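Local coordinates for protein CD1-2 antigen (PDB 3DBX) that probably presents lipid antigens at the cell surface in an apolar groove, as a chicken member of the CD1 family of MHC class I-like glycoproteins, at residues F12-Y17 with W114-I119; A36-M41 with T183-R188; L50-P55 with E65-L70. All coordinates share one frame; numbering follows the deposited sequence.

Contact 1: residues F12-Y17 with W114-I119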
loop_
_atom_site.group_PDB
_atom_site.type_symbol
_atom_site.label_atom_id
_atom_site.label_comp_id
_atom_site.label_asym_id
_atom_site.label_seq_id
_atom_site.Cartn_x
_atom_site.Cartn_y
_atom_site.Cartn_z
ATOM N N PHE A 12 -6.595 -10.687 -8.883
ATOM C CA PHE A 12 -6.036 -9.413 -9.315
ATOM C C PHE A 12 -4.538 -9.439 -9.041
ATOM O O PHE A 12 -4.084 -9.349 -7.881
ATOM C CB PHE A 12 -6.722 -8.239 -8.585
ATOM C CG PHE A 12 -6.355 -6.841 -9.115
ATOM C CD1 PHE A 12 -5.785 -6.651 -10.367
ATOM C CD2 PHE A 12 -6.640 -5.708 -8.351
ATOM C CE1 PHE A 12 -5.475 -5.360 -10.843
ATOM C CE2 PHE A 12 -6.347 -4.429 -8.824
ATOM C CZ PHE A 12 -5.759 -4.263 -10.075
ATOM N N PHE A 13 -3.785 -9.572 -10.122
ATOM C CA PHE A 13 -2.327 -9.608 -10.096
ATOM C C PHE A 13 -1.754 -8.239 -10.465
ATOM O O PHE A 13 -2.123 -7.680 -11.485
ATOM C CB PHE A 13 -1.837 -10.649 -11.098
ATOM C CG PHE A 13 -0.366 -10.857 -11.071
ATOM C CD1 PHE A 13 0.251 -11.432 -9.950
ATOM C CD2 PHE A 13 0.417 -10.484 -12.147
ATOM C CE1 PHE A 13 1.630 -11.637 -9.913
ATOM C CE2 PHE A 13 1.803 -10.676 -12.113
ATOM C CZ PHE A 13 2.400 -11.266 -10.998
ATOM N N GLN A 14 -0.866 -7.713 -9.622
ATOM C CA GLN A 14 -0.253 -6.405 -9.824
ATOM C C GLN A 14 1.248 -6.443 -9.619
ATOM O O GLN A 14 1.745 -7.188 -8.785
ATOM C CB GLN A 14 -0.838 -5.383 -8.853
ATOM C CG GLN A 14 -2.296 -5.051 -9.087
ATOM C CD GLN A 14 -2.754 -3.918 -8.181
ATOM O OE1 GLN A 14 -2.672 -2.753 -8.547
ATOM N NE2 GLN A 14 -3.223 -4.264 -6.990
ATOM N N LEU A 15 1.945 -5.583 -10.367
ATOM C CA LEU A 15 3.373 -5.422 -10.307
ATOM C C LEU A 15 3.662 -3.929 -10.116
ATOM O O LEU A 15 3.112 -3.073 -10.820
ATOM C CB LEU A 15 4.013 -5.895 -11.616
ATOM C CG LEU A 15 3.990 -7.362 -12.021
ATOM C CD1 LEU A 15 4.412 -7.523 -13.503
ATOM C CD2 LEU A 15 4.904 -8.180 -11.137
ATOM N N PHE A 16 4.540 -3.628 -9.175
ATOM C CA PHE A 16 4.958 -2.262 -8.867
ATOM C C PHE A 16 6.496 -2.204 -8.931
ATOM O O PHE A 16 7.148 -2.891 -8.167
ATOM C CB PHE A 16 4.542 -1.948 -7.415
ATOM C CG PHE A 16 3.063 -1.947 -7.191
ATOM C CD1 PHE A 16 2.348 -0.770 -7.263
ATOM C CD2 PHE A 16 2.384 -3.123 -6.915
ATOM C CE1 PHE A 16 0.952 -0.766 -7.066
ATOM C CE2 PHE A 16 0.998 -3.134 -6.722
ATOM C CZ PHE A 16 0.289 -1.966 -6.794
ATOM N N TYR A 17 7.071 -1.376 -9.788
ATOM C CA TYR A 17 8.532 -1.289 -9.920
ATOM C C TYR A 17 8.974 0.158 -9.828
ATOM O O TYR A 17 8.347 1.006 -10.431
ATOM C CB TYR A 17 8.994 -1.830 -11.272
ATOM C CG TYR A 17 9.136 -3.322 -11.312
ATOM C CD1 TYR A 17 10.371 -3.926 -11.155
ATOM C CD2 TYR A 17 8.025 -4.138 -11.469
ATOM C CE1 TYR A 17 10.507 -5.331 -11.177
ATOM C CE2 TYR A 17 8.151 -5.551 -11.487
ATOM C CZ TYR A 17 9.390 -6.125 -11.334
ATOM O OH TYR A 17 9.517 -7.508 -11.367
ATOM N N TRP A 114 -9.303 -7.237 -17.181
ATOM C CA TRP A 114 -8.786 -5.877 -17.192
ATOM C C TRP A 114 -7.264 -5.936 -17.054
ATOM O O TRP A 114 -6.753 -6.508 -16.093
ATOM C CB TRP A 114 -9.409 -5.028 -16.077
ATOM C CG TRP A 114 -8.973 -3.562 -16.076
ATOM C CD1 TRP A 114 -8.842 -2.734 -17.170
ATOM C CD2 TRP A 114 -8.645 -2.755 -14.928
ATOM N NE1 TRP A 114 -8.435 -1.480 -16.771
ATOM C CE2 TRP A 114 -8.315 -1.460 -15.405
ATOM C CE3 TRP A 114 -8.593 -3.001 -13.545
ATOM C CZ2 TRP A 114 -7.935 -0.416 -14.547
ATOM C CZ3 TRP A 114 -8.219 -1.956 -12.693
ATOM C CH2 TRP A 114 -7.894 -0.684 -13.199
ATOM N N SER A 115 -6.557 -5.362 -18.026
ATOM C CA SER A 115 -5.094 -5.343 -18.025
ATOM C C SER A 115 -4.597 -3.934 -18.304
ATOM O O SER A 115 -5.203 -3.211 -19.083
ATOM C CB SER A 115 -4.538 -6.306 -19.076
ATOM O OG SER A 115 -4.706 -7.673 -18.693
ATOM N N PHE A 116 -3.499 -3.540 -17.665
ATOM C CA PHE A 116 -2.941 -2.197 -17.860
ATOM C C PHE A 116 -1.432 -2.142 -17.629
ATOM O O PHE A 116 -0.882 -2.954 -16.880
ATOM C CB PHE A 116 -3.661 -1.163 -16.976
ATOM C CG PHE A 116 -3.500 -1.403 -15.485
ATOM C CD1 PHE A 116 -4.470 -2.097 -14.771
ATOM C CD2 PHE A 116 -2.380 -0.910 -14.794
ATOM C CE1 PHE A 116 -4.327 -2.300 -13.404
ATOM C CE2 PHE A 116 -2.235 -1.123 -13.448
ATOM C CZ PHE A 116 -3.215 -1.831 -12.750
ATOM N N VAL A 117 -0.776 -1.195 -18.293
ATOM C CA VAL A 117 0.611 -0.840 -18.002
ATOM C C VAL A 117 0.747 0.674 -17.938
ATOM O O VAL A 117 0.488 1.376 -18.931
ATOM C CB VAL A 117 1.621 -1.337 -19.036
ATOM C CG1 VAL A 117 3.039 -0.982 -18.563
ATOM C CG2 VAL A 117 1.502 -2.829 -19.253
ATOM N N ASN A 118 1.170 1.165 -16.771
ATOM C CA ASN A 118 1.407 2.591 -16.555
ATOM C C ASN A 118 2.851 2.912 -16.173
ATOM O O ASN A 118 3.401 2.295 -15.273
ATOM C CB ASN A 118 0.487 3.086 -15.437
ATOM C CG ASN A 118 -0.973 3.006 -15.802
ATOM O OD1 ASN A 118 -1.335 3.052 -16.963
ATOM N ND2 ASN A 118 -1.817 2.882 -14.809
ATOM N N ILE A 119 3.445 3.904 -16.836
ATOM C CA ILE A 119 4.780 4.405 -16.468
ATOM C C ILE A 119 4.702 5.842 -15.936
ATOM O O ILE A 119 4.058 6.683 -16.537
ATOM C CB ILE A 119 5.792 4.328 -17.665
ATOM C CG1 ILE A 119 5.828 2.900 -18.244
ATOM C CG2 ILE A 119 7.168 4.727 -17.218
ATOM C CD1 ILE A 119 6.733 2.697 -19.469
#
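F12 swings its ring opposite its own backbone N (chi1 -171°), while F116 places its CG between N and the carbonyl carbon (chi1 63°), and these two choices bring the rings together beneath the antiparallel sheet that floors the MHC-I-like groove. Strands 12-17 and 114-119 run parallel, 3° apart, but are not neighbours: strand 97-107 lies between them, so the axes stay 9.2 Å apart and only large side chains can bridge the distance. The two phenylalanines cross at about a right angle and meet edge to edge, F12 CZ lying 4.1 Å from F116 CE1. W114 extends the cluster, its CZ3 4.3 Å from F12 CZ, and one face of its indole receives F116 CD1 near the rim. Q14 suits a place among rings because its flexible chain has an apolar middle and a polar end; its OE1 is hydrogen-bonded to H102 of the intervening strand. The alternate residues F13, L15, S115 and V117 face helix 156-180 instead, and a bound palmitic acid touches V117 and I119. On the aromatic side, Q14 CG sits 3.6 Å above the F12 ring plane, offset toward its rim.

Contact 2: residues A36-M41 with T183-R188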
loop_
_atom_site.group_PDB
_atom_site.type_symbol
_atom_site.label_atom_id
_atom_site.label_comp_id
_atom_site.label_asym_id
_atom_site.label_seq_id
_atom_site.Cartn_x
_atom_site.Cartn_y
_atom_site.Cartn_z
ATOM N N ALA A 36 -4.155 -10.151 -4.865
ATOM C CA ALA A 36 -4.912 -9.393 -3.851
ATOM C C ALA A 36 -3.955 -8.450 -3.083
ATOM O O ALA A 36 -3.257 -7.659 -3.716
ATOM C CB ALA A 36 -5.684 -10.338 -2.894
ATOM N N ASP A 37 -3.881 -8.556 -1.761
ATOM C CA ASP A 37 -2.879 -7.784 -0.973
ATOM C C ASP A 37 -1.735 -8.652 -0.477
ATOM O O ASP A 37 -0.986 -8.258 0.406
ATOM C CB ASP A 37 -3.541 -7.059 0.231
ATOM C CG ASP A 37 -4.393 -7.965 1.090
ATOM O OD1 ASP A 37 -4.522 -9.169 0.780
ATOM O OD2 ASP A 37 -4.942 -7.465 2.101
ATOM N N VAL A 38 -1.591 -9.839 -1.049
ATOM C CA VAL A 38 -0.578 -10.780 -0.592
ATOM C C VAL A 38 0.615 -10.599 -1.514
ATOM O O VAL A 38 0.465 -10.799 -2.724
ATOM C CB VAL A 38 -1.075 -12.232 -0.767
ATOM C CG1 VAL A 38 0.029 -13.234 -0.356
ATOM C CG2 VAL A 38 -2.376 -12.447 0.034
ATOM N N PRO A 39 1.771 -10.194 -0.956
ATOM C CA PRO A 39 3.043 -10.128 -1.678
ATOM C C PRO A 39 3.459 -11.533 -2.105
ATOM O O PRO A 39 3.531 -12.431 -1.269
ATOM C CB PRO A 39 3.996 -9.601 -0.619
ATOM C CG PRO A 39 3.094 -8.837 0.351
ATOM C CD PRO A 39 1.927 -9.750 0.446
ATOM N N ILE A 40 3.673 -11.731 -3.403
ATOM C CA ILE A 40 4.002 -13.052 -3.981
ATOM C C ILE A 40 5.513 -13.136 -4.208
ATOM O O ILE A 40 6.141 -14.171 -3.944
ATOM C CB ILE A 40 3.212 -13.283 -5.336
ATOM C CG1 ILE A 40 1.732 -13.466 -5.061
ATOM C CG2 ILE A 40 3.685 -14.494 -6.069
ATOM C CD1 ILE A 40 1.454 -14.286 -3.838
ATOM N N MET A 41 6.070 -12.026 -4.700
ATOM C CA MET A 41 7.472 -11.928 -5.087
ATOM C C MET A 41 7.942 -10.529 -4.754
ATOM O O MET A 41 7.180 -9.571 -4.879
ATOM C CB MET A 41 7.644 -12.163 -6.592
ATOM C CG MET A 41 7.589 -13.607 -6.994
ATOM S SD MET A 41 7.891 -13.940 -8.744
ATOM C CE MET A 41 6.529 -13.057 -9.514
ATOM N N THR A 183 -4.593 -20.590 1.694
ATOM C CA THR A 183 -4.172 -20.376 3.081
ATOM C C THR A 183 -4.007 -18.879 3.437
ATOM O O THR A 183 -4.293 -18.458 4.552
ATOM C CB THR A 183 -2.919 -21.230 3.434
ATOM O OG1 THR A 183 -2.673 -21.154 4.835
ATOM C CG2 THR A 183 -1.682 -20.761 2.682
ATOM N N ASP A 184 -3.557 -18.095 2.464
ATOM C CA ASP A 184 -3.498 -16.624 2.560
ATOM C C ASP A 184 -4.688 -15.905 1.905
ATOM O O ASP A 184 -5.270 -14.963 2.478
ATOM C CB ASP A 184 -2.185 -16.150 1.940
ATOM C CG ASP A 184 -1.099 -15.991 2.964
ATOM O OD1 ASP A 184 -1.249 -15.095 3.838
ATOM O OD2 ASP A 184 -0.122 -16.741 2.903
ATOM N N LEU A 185 -5.049 -16.343 0.700
ATOM C CA LEU A 185 -6.144 -15.700 -0.042
ATOM C C LEU A 185 -7.549 -15.917 0.542
ATOM O O LEU A 185 -8.426 -15.053 0.355
ATOM C CB LEU A 185 -6.107 -16.107 -1.515
ATOM C CG LEU A 185 -4.744 -15.931 -2.206
ATOM C CD1 LEU A 185 -4.694 -16.707 -3.513
ATOM C CD2 LEU A 185 -4.442 -14.446 -2.429
ATOM N N GLU A 186 -7.798 -17.045 1.233
ATOM C CA GLU A 186 -9.102 -17.213 1.900
ATOM C C GLU A 186 -9.106 -17.117 3.436
ATOM O O GLU A 186 -10.052 -17.559 4.070
ATOM C CB GLU A 186 -9.815 -18.496 1.438
ATOM C CG GLU A 186 -10.115 -18.522 -0.051
ATOM C CD GLU A 186 -10.726 -19.831 -0.515
ATOM O OE1 GLU A 186 -11.127 -20.695 0.328
ATOM O OE2 GLU A 186 -10.824 -19.987 -1.761
ATOM N N ARG A 187 -8.058 -16.544 4.015
ATOM C CA ARG A 187 -7.959 -16.342 5.442
ATOM C C ARG A 187 -9.011 -15.283 5.785
ATOM O O ARG A 187 -9.259 -14.368 4.987
ATOM C CB ARG A 187 -6.544 -15.858 5.827
ATOM C CG ARG A 187 -6.362 -15.530 7.338
ATOM C CD ARG A 187 -4.887 -15.151 7.699
ATOM N NE ARG A 187 -4.404 -14.102 6.792
ATOM C CZ ARG A 187 -4.168 -12.830 7.128
ATOM N NH1 ARG A 187 -4.292 -12.405 8.372
ATOM N NH2 ARG A 187 -3.741 -12.002 6.197
ATOM N N ARG A 188 -9.654 -15.444 6.942
ATOM C CA ARG A 188 -10.667 -14.489 7.442
ATOM C C ARG A 188 -10.397 -14.323 8.918
ATOM O O ARG A 188 -10.367 -15.318 9.660
ATOM C CB ARG A 188 -12.102 -15.029 7.199
ATOM C CG ARG A 188 -12.338 -15.344 5.718
ATOM C CD ARG A 188 -13.697 -15.887 5.374
ATOM N NE ARG A 188 -13.847 -17.302 5.757
ATOM C CZ ARG A 188 -14.371 -18.261 4.989
ATOM N NH1 ARG A 188 -14.790 -17.991 3.746
ATOM N NH2 ARG A 188 -14.462 -19.503 5.464
#
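A36 in the hairpin turn between strands 27-35 and 38-43, and V38 at the start of the second strand, meet D184 and L185 in the last turn of the short helix 182-185. A36 has a positive phi (50°), and with D37 it takes backbone angles close to those of a type II' turn, so the chain reverses tightly and A36 CB points toward the helix. With CG1 anti to the backbone N (chi1 177°), V38 has CG2 opposite the carbonyl carbon, and that methyl lies 3.8 Å from L185 CD2. The same leucine methyl lies 4.3 Å from A36 CB; small and branched apolar residues thus fit round one larger one. D184 joins through its methylene, V38 CG2 being 4.2 Å from D184 CB, while its OD2 makes a long, weak ion pair with R54 NE and a weak hydrogen bond with W56 NE1. Here the MHC-I-like platform passes into the immunoglobulin C1-set domain, and residues that miss each other across this contact reach that domain separately. D37 accepts hydrogen bonds from the hydroxyls of Y215 and Y249; R187 lies against Y215 in a cation-pi contact and donates from NH2 to L247 O. Although opposite in charge, D37 OD1 and R187 NH2 stay 6.2 Å apart. Farther along, I40 and M41 both face A33 in a classic beta bulge, and their side chains touch Y173.

Contact 3: residues L50-P55 with E65-L70. With NAG (2-acetamido-2-deoxy-beta-D-glucopyranose), chain D.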
loop_
_atom_site.group_PDB
_atom_site.type_symbol
_atom_site.label_atom_id
_atom_site.label_comp_id
_atom_site.label_asym_id
_atom_site.label_seq_id
_atom_site.Cartn_x
_atom_site.Cartn_y
_atom_site.Cartn_z
ATOM N N LEU A 50 14.260 -12.244 -8.085
ATOM C CA LEU A 50 12.923 -12.224 -7.506
ATOM C C LEU A 50 12.846 -13.184 -6.329
ATOM O O LEU A 50 12.888 -14.398 -6.515
ATOM C CB LEU A 50 11.870 -12.561 -8.572
ATOM C CG LEU A 50 11.516 -11.313 -9.389
ATOM C CD1 LEU A 50 11.100 -11.643 -10.802
ATOM C CD2 LEU A 50 10.450 -10.482 -8.702
ATOM N N ASN A 51 12.798 -12.629 -5.118
ATOM C CA ASN A 51 12.534 -13.410 -3.912
ATOM C C ASN A 51 11.072 -13.858 -3.939
ATOM O O ASN A 51 10.193 -13.070 -4.256
ATOM C CB ASN A 51 12.794 -12.586 -2.638
ATOM C CG ASN A 51 14.255 -12.578 -2.211
ATOM O OD1 ASN A 51 15.161 -12.733 -3.043
ATOM N ND2 ASN A 51 14.484 -12.375 -0.878
ATOM N N ILE A 52 10.831 -15.130 -3.640
ATOM C CA ILE A 52 9.478 -15.650 -3.431
ATOM C C ILE A 52 9.078 -15.593 -1.939
ATOM O O ILE A 52 9.806 -16.105 -1.077
ATOM C CB ILE A 52 9.360 -17.062 -3.994
ATOM C CG1 ILE A 52 9.123 -16.974 -5.498
ATOM C CG2 ILE A 52 8.206 -17.787 -3.362
ATOM C CD1 ILE A 52 10.093 -17.786 -6.293
ATOM N N CYS A 53 7.914 -14.994 -1.656
ATOM C CA CYS A 53 7.531 -14.593 -0.307
ATOM C C CYS A 53 6.720 -15.627 0.455
ATOM O O CYS A 53 6.584 -15.529 1.678
ATOM C CB CYS A 53 6.711 -13.311 -0.344
ATOM S SG CYS A 53 7.473 -11.897 -1.164
ATOM N N ARG A 54 6.145 -16.588 -0.258
ATOM C CA ARG A 54 5.246 -17.563 0.370
ATOM C C ARG A 54 5.667 -18.975 0.030
ATOM O O ARG A 54 6.094 -19.210 -1.095
ATOM C CB ARG A 54 3.788 -17.322 -0.059
ATOM C CG ARG A 54 3.260 -15.947 0.306
ATOM C CD ARG A 54 2.966 -15.876 1.785
ATOM N NE ARG A 54 2.439 -14.570 2.150
ATOM C CZ ARG A 54 2.888 -13.836 3.163
ATOM N NH1 ARG A 54 3.868 -14.300 3.940
ATOM N NH2 ARG A 54 2.347 -12.647 3.415
ATOM N N PRO A 55 5.541 -19.922 1.003
ATOM C CA PRO A 55 5.951 -21.310 0.774
ATOM C C PRO A 55 5.121 -22.037 -0.293
ATOM O O PRO A 55 5.621 -22.997 -0.891
ATOM C CB PRO A 55 5.790 -21.970 2.160
ATOM C CG PRO A 55 5.745 -20.832 3.136
ATOM C CD PRO A 55 5.038 -19.738 2.380
ATOM N N GLU A 65 7.278 -19.607 -16.198
ATOM C CA GLU A 65 8.458 -18.724 -16.252
ATOM C C GLU A 65 8.115 -17.231 -16.249
ATOM O O GLU A 65 8.695 -16.443 -17.000
ATOM C CB GLU A 65 9.367 -19.095 -17.447
ATOM N N VAL A 66 7.161 -16.854 -15.399
ATOM C CA VAL A 66 6.851 -15.453 -15.139
ATOM C C VAL A 66 8.109 -14.757 -14.584
ATOM O O VAL A 66 8.380 -13.589 -14.871
ATOM C CB VAL A 66 5.664 -15.312 -14.166
ATOM C CG1 VAL A 66 5.521 -13.862 -13.659
ATOM C CG2 VAL A 66 4.378 -15.765 -14.835
ATOM N N LYS A 67 8.885 -15.519 -13.820
ATOM C CA LYS A 67 10.121 -15.059 -13.210
ATOM C C LYS A 67 11.180 -14.792 -14.280
ATOM O O LYS A 67 12.032 -13.930 -14.099
ATOM C CB LYS A 67 10.586 -16.098 -12.184
ATOM C CG LYS A 67 11.630 -15.621 -11.191
ATOM C CD LYS A 67 11.847 -16.660 -10.094
ATOM C CE LYS A 67 13.010 -16.266 -9.184
ATOM N NZ LYS A 67 12.996 -17.008 -7.885
ATOM N N LYS A 68 11.115 -15.519 -15.399
ATOM C CA LYS A 68 12.001 -15.265 -16.545
ATOM C C LYS A 68 11.556 -14.041 -17.363
ATOM O O LYS A 68 12.395 -13.252 -17.810
ATOM C CB LYS A 68 12.120 -16.509 -17.438
ATOM N N ILE A 69 10.238 -13.896 -17.538
ATOM C CA ILE A 69 9.609 -12.756 -18.221
ATOM C C ILE A 69 9.990 -11.430 -17.563
ATOM O O ILE A 69 10.323 -10.445 -18.241
ATOM C CB ILE A 69 8.053 -12.891 -18.201
ATOM C CG1 ILE A 69 7.571 -13.877 -19.265
ATOM C CG2 ILE A 69 7.354 -11.519 -18.352
ATOM C CD1 ILE A 69 6.126 -14.336 -19.080
ATOM N N LEU A 70 9.924 -11.414 -16.234
ATOM C CA LEU A 70 10.108 -10.209 -15.455
ATOM C C LEU A 70 11.565 -9.752 -15.388
ATOM O O LEU A 70 11.840 -8.560 -15.201
ATOM C CB LEU A 70 9.532 -10.413 -14.049
ATOM C CG LEU A 70 8.009 -10.659 -13.948
ATOM C CD1 LEU A 70 7.535 -10.929 -12.508
ATOM C CD2 LEU A 70 7.219 -9.518 -14.564
HETATM C C1 NAG D . 15.822 -12.068 -0.368
HETATM C C2 NAG D . 15.748 -10.986 0.740
HETATM C C3 NAG D . 17.094 -10.796 1.455
HETATM C C4 NAG D . 17.633 -12.129 1.989
HETATM C C5 NAG D . 17.640 -13.185 0.871
HETATM C C6 NAG D . 17.892 -14.574 1.455
HETATM C C7 NAG D . 14.053 -9.315 -0.015
HETATM C C8 NAG D . 13.790 -7.835 -0.052
HETATM N N2 NAG D . 15.321 -9.681 0.254
HETATM O O3 NAG D . 16.959 -9.841 2.495
HETATM O O4 NAG D . 18.919 -11.969 2.575
HETATM O O5 NAG D . 16.407 -13.259 0.158
HETATM O O6 NAG D . 18.449 -15.439 0.486
HETATM O O7 NAG D . 13.135 -10.107 -0.230
#
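L50 packs tightly against K67 and L70 where the edge strand 50-52 of the MHC-I-like platform runs beside the short helix 66-71, the two axes 10.5 Å apart at an angle of 152°. On the buried side L50 CD1 lies 3.8 Å from L70 CB, with the two leucine side chains crossing at about a right angle. Leucines suit this place because both face apolar neighbours, L50 against M41 and Y17 of the sheet and L70 near a bound palmitic acid. K67 spans from the leucine cluster to the strand's outer edge. Its CG stands opposite the backbone N (chi1 -164°) and the rest of the chain is fully extended, so the methylenes run along L50, with CE 3.9 Å from L50 CB. At the far end K67 NZ donates to L50 O over 2.9 Å, the nitrogen coming in nearly along the C=O axis (161°). A long, flexible lysine can thus satisfy a carbonyl on the outermost strand. I52 CD1 lies 3.4 Å from K67 NZ, a close approach of a methyl to the ammonium group. The outer side is looser: K68 points away from the strand, and neither E65 nor K68 is modelled beyond CB, consistent with mobile side chains. N51 also turns away from the helix and carries the N-linked glycan, whose sugar is hydrogen-bonded to D44 OD1; the covalent link joins N51 ND2 to NAG C1 at 1.5 Å.

Overall arrangement
All three contacts reach the same eight-stranded sheet, with centres about 15 to 17 Å apart. Contact 1 passes to contact 2 through the backbone, F12 O lying 3.1 Å from A36 N in a probable hydrogen bond from strand 12-21 to the hairpin turn. Contacts 2 and 3 meet where strands 38-43 and 50-52 pair; just past the end of 50-52, I40 O is 3.0 Å from C53 N, probably a hydrogen bond. Contacts 1 and 3 meet on the groove side, where L15 CD1 packs 3.6 Å from L70 CD2. The bound palmitic acid links them again, touching V117 and I119 of contact 1 and lying about 4 Å from the L70 side chain. Contact 2 instead faces the immunoglobulin domain.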